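Side-chain contact in regulatory protein ASNC (Escherichia coli, PDB 2CG4), which activates transcription of asnA, regulates transcription of its own gene and represses gidA expression at a post-transcriptional level: residues R11-A16 with H40-K45. The protein carries 1 engineered substitution. Residues are numbered along the deposited sequence; the frame is centred on the assembly and turned at random.
Sequences RGILEA and HVRVEK
I13 of helix 8-19 points its side chain at helix 36-49 and divides its two branches between R42 and V43. The two segments come closest in their backbones here, 7.6 Å from I13 CA to V43 CA. A β-branched isoleucine suits the place because its short branch, CG2, meets V43 while the longer CG1-CD1 arm reaches the stem of R42.

The apolar part has two touches. Methyl meets methyl where I13 CG2 lies 3.6 Å from V43 CG2. CG2 of the isoleucine is anti to its backbone N, which leaves CG1 anti to the carbonyl carbon (chi1 -73°) and sends the longer arm to the neighbouring residue. That arm ends on the base of the arginine: I13 CD1 sits 3.6 Å from R42 CB and 4.1 Å from R42 CG, the two side chains crossing at about a right angle. Arginine serves here because it combines an apolar CB-CG stem, on which I13 rests, with a charged end that reaches beyond it.

The charged part lies at the other end of R42. Its chain bends at chi2 (-45°) and carries the guanidinium away from I13, where NH1 forms salt bridges with D7, just ahead of helix 8-19, and D10 in its first turns.

M46 also packs on I13, while L17 and Y25 pack on V43, extending this small patch into the core of the AsnC-type helix-turn-helix domain. The predicted DNA-binding motif takes in helix 25-32 and most of helix 36-49, probably the recognition helix, against which helix 8-19 packs. The contact thus buries apolar groups between these two helices, with the arginine's charge paired beyond them.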
ATOM      1  N   ARG A  11       5.816   9.025  43.440  1.00 55.22           N
ATOM      2  CA  ARG A  11       6.747   8.914  42.324  1.00 54.67           C
ATOM      3  C   ARG A  11       8.138   8.503  42.789  1.00 54.15           C
ATOM      4  O   ARG A  11       8.795   7.676  42.154  1.00 55.25           O
ATOM      5  CB  ARG A  11       6.824  10.230  41.549  1.00 54.61           C
ATOM      6  CG  ARG A  11       5.594  10.522  40.708  1.00 55.42           C
ATOM      7  CD  ARG A  11       5.660  11.901  40.073  1.00 57.06           C
ATOM      8  NE  ARG A  11       4.379  12.272  39.476  1.00 60.43           N
ATOM      9  CZ  ARG A  11       3.456  13.018  40.078  1.00 63.14           C
ATOM     10  NH1 ARG A  11       3.665  13.491  41.303  1.00 62.48           N
ATOM     11  NH2 ARG A  11       2.317  13.298  39.455  1.00 63.28           N
ATOM     12  N   GLY A  12       8.588   9.086  43.895  1.00 53.08           N
ATOM     13  CA  GLY A  12       9.901   8.771  44.445  1.00 51.01           C
ATOM     14  C   GLY A  12      10.008   7.312  44.839  1.00 49.41           C
ATOM     15  O   GLY A  12      11.031   6.664  44.606  1.00 50.06           O
ATOM     16  N   ILE A  13       8.944   6.795  45.438  1.00 48.19           N
ATOM     17  CA  ILE A  13       8.875   5.388  45.814  1.00 47.09           C
ATOM     18  C   ILE A  13       8.910   4.492  44.583  1.00 46.72           C
ATOM     19  O   ILE A  13       9.632   3.493  44.560  1.00 46.68           O
ATOM     20  CB  ILE A  13       7.614   5.088  46.639  1.00 46.57           C
ATOM     21  CG1 ILE A  13       7.758   5.673  48.047  1.00 46.68           C
ATOM     22  CG2 ILE A  13       7.358   3.589  46.704  1.00 46.76           C
ATOM     23  CD1 ILE A  13       6.453   5.768  48.805  1.00 46.35           C
ATOM     24  N   LEU A  14       8.140   4.865  43.561  1.00 46.36           N
ATOM     25  CA  LEU A  14       8.020   4.067  42.342  1.00 45.81           C
ATOM     26  C   LEU A  14       9.336   3.986  41.572  1.00 45.32           C
ATOM     27  O   LEU A  14       9.755   2.907  41.181  1.00 44.88           O
ATOM     28  CB  LEU A  14       6.907   4.610  41.443  1.00 46.15           C
ATOM     29  CG  LEU A  14       5.470   4.238  41.820  1.00 45.31           C
ATOM     30  CD1 LEU A  14       4.510   4.589  40.699  1.00 44.16           C
ATOM     31  CD2 LEU A  14       5.350   2.771  42.192  1.00 45.48           C
ATOM     32  N   GLU A  15       9.992   5.122  41.366  1.00 46.29           N
ATOM     33  CA  GLU A  15      11.328   5.124  40.779  1.00 47.75           C
ATOM     34  C   GLU A  15      12.286   4.183  41.522  1.00 48.09           C
ATOM     35  O   GLU A  15      12.929   3.322  40.914  1.00 48.84           O
ATOM     36  CB  GLU A  15      11.904   6.536  40.750  1.00 48.31           C
ATOM     37  CG  GLU A  15      12.974   6.728  39.688  1.00 52.95           C
ATOM     38  CD  GLU A  15      13.890   7.901  39.979  1.00 58.42           C
ATOM     39  OE1 GLU A  15      15.067   7.854  39.556  1.00 62.01           O
ATOM     40  OE2 GLU A  15      13.436   8.869  40.626  1.00 59.54           O
ATOM     41  N   ALA A  16      12.371   4.352  42.839  1.00 47.30           N
ATOM     42  CA  ALA A  16      13.149   3.454  43.685  1.00 46.30           C
ATOM     43  C   ALA A  16      12.839   1.965  43.476  1.00 46.04           C
ATOM     44  O   ALA A  16      13.757   1.179  43.234  1.00 46.59           O
ATOM     45  CB  ALA A  16      12.979   3.831  45.140  1.00 46.00           C
ATOM     46  N   HIS A  40       5.366   2.141  53.678  1.00 48.92           N
ATOM     47  CA  HIS A  40       4.630   0.887  53.616  1.00 47.82           C
ATOM     48  C   HIS A  40       3.206   1.115  53.094  1.00 47.95           C
ATOM     49  O   HIS A  40       2.672   0.308  52.330  1.00 47.53           O
ATOM     50  CB  HIS A  40       4.608   0.213  54.990  1.00 46.87           C
ATOM     51  CG  HIS A  40       3.983  -1.145  54.983  1.00 45.43           C
ATOM     52  ND1 HIS A  40       4.722  -2.304  55.079  1.00 48.26           N
ATOM     53  CD2 HIS A  40       2.688  -1.531  54.887  1.00 44.57           C
ATOM     54  CE1 HIS A  40       3.908  -3.345  55.044  1.00 49.41           C
ATOM     55  NE2 HIS A  40       2.669  -2.904  54.928  1.00 45.40           N
ATOM     56  N   VAL A  41       2.601   2.225  53.510  1.00 48.21           N
ATOM     57  CA  VAL A  41       1.175   2.455  53.285  1.00 47.86           C
ATOM     58  C   VAL A  41       0.933   3.050  51.895  1.00 47.11           C
ATOM     59  O   VAL A  41       0.008   2.651  51.198  1.00 47.12           O
ATOM     60  CB  VAL A  41       0.558   3.341  54.411  1.00 48.42           C
ATOM     61  CG1 VAL A  41      -0.626   4.149  53.899  1.00 47.78           C
ATOM     62  CG2 VAL A  41       0.139   2.476  55.592  1.00 48.02           C
ATOM     63  N   ARG A  42       1.782   3.991  51.500  1.00 47.03           N
ATOM     64  CA  ARG A  42       1.815   4.490  50.131  1.00 47.42           C
ATOM     65  C   ARG A  42       1.856   3.353  49.112  1.00 47.67           C
ATOM     66  O   ARG A  42       1.017   3.289  48.214  1.00 48.84           O
ATOM     67  CB  ARG A  42       3.022   5.414  49.931  1.00 47.07           C
ATOM     68  CG  ARG A  42       3.027   6.630  50.842  1.00 47.85           C
ATOM     69  CD  ARG A  42       1.653   7.281  50.894  1.00 48.67           C
ATOM     70  NE  ARG A  42       1.735   8.707  51.189  1.00 49.09           N
ATOM     71  CZ  ARG A  42       1.810   9.663  50.269  1.00 50.19           C
ATOM     72  NH1 ARG A  42       1.825   9.347  48.980  1.00 50.90           N
ATOM     73  NH2 ARG A  42       1.885  10.937  50.635  1.00 47.71           N
ATOM     74  N   VAL A  43       2.840   2.467  49.256  1.00 47.40           N
ATOM     75  CA  VAL A  43       2.975   1.284  48.406  1.00 47.28           C
ATOM     76  C   VAL A  43       1.689   0.451  48.384  1.00 48.41           C
ATOM     77  O   VAL A  43       1.286  -0.065  47.334  1.00 48.82           O
ATOM     78  CB  VAL A  43       4.179   0.404  48.857  1.00 46.87           C
ATOM     79  CG1 VAL A  43       4.071  -1.011  48.305  1.00 45.38           C
ATOM     80  CG2 VAL A  43       5.498   1.051  48.445  1.00 45.31           C
ATOM     81  N   GLU A  44       1.044   0.334  49.543  1.00 49.01           N
ATOM     82  CA  GLU A  44      -0.138  -0.511  49.691  1.00 50.10           C
ATOM     83  C   GLU A  44      -1.371   0.111  49.043  1.00 49.32           C
ATOM     84  O   GLU A  44      -2.230  -0.595  48.516  1.00 49.30           O
ATOM     85  CB  GLU A  44      -0.419  -0.782  51.170  1.00 50.70           C
ATOM     86  CG  GLU A  44      -0.756  -2.232  51.491  1.00 56.89           C
ATOM     87  CD  GLU A  44      -2.071  -2.696  50.884  1.00 62.42           C
ATOM     88  OE1 GLU A  44      -2.960  -3.124  51.652  1.00 64.97           O
ATOM     89  OE2 GLU A  44      -2.217  -2.643  49.643  1.00 65.69           O
ATOM     90  N   LYS A  45      -1.462   1.435  49.100  1.00 48.61           N
ATOM     91  CA  LYS A  45      -2.520   2.148  48.394  1.00 48.78           C
ATOM     92  C   LYS A  45      -2.362   1.981  46.879  1.00 47.97           C
ATOM     93  O   LYS A  45      -3.324   1.655  46.185  1.00 48.34           O
ATOM     94  CB  LYS A  45      -2.533   3.628  48.786  1.00 48.79           C
ATOM     95  CG  LYS A  45      -3.275   3.938  50.092  1.00 50.39           C
ATOM     96  CD  LYS A  45      -2.862   5.309  50.628  1.00 52.78           C
ATOM     97  CE  LYS A  45      -3.293   5.524  52.075  1.00 55.83           C
ATOM     98  NZ  LYS A  45      -2.641   6.729  52.681  1.00 54.33           N
TER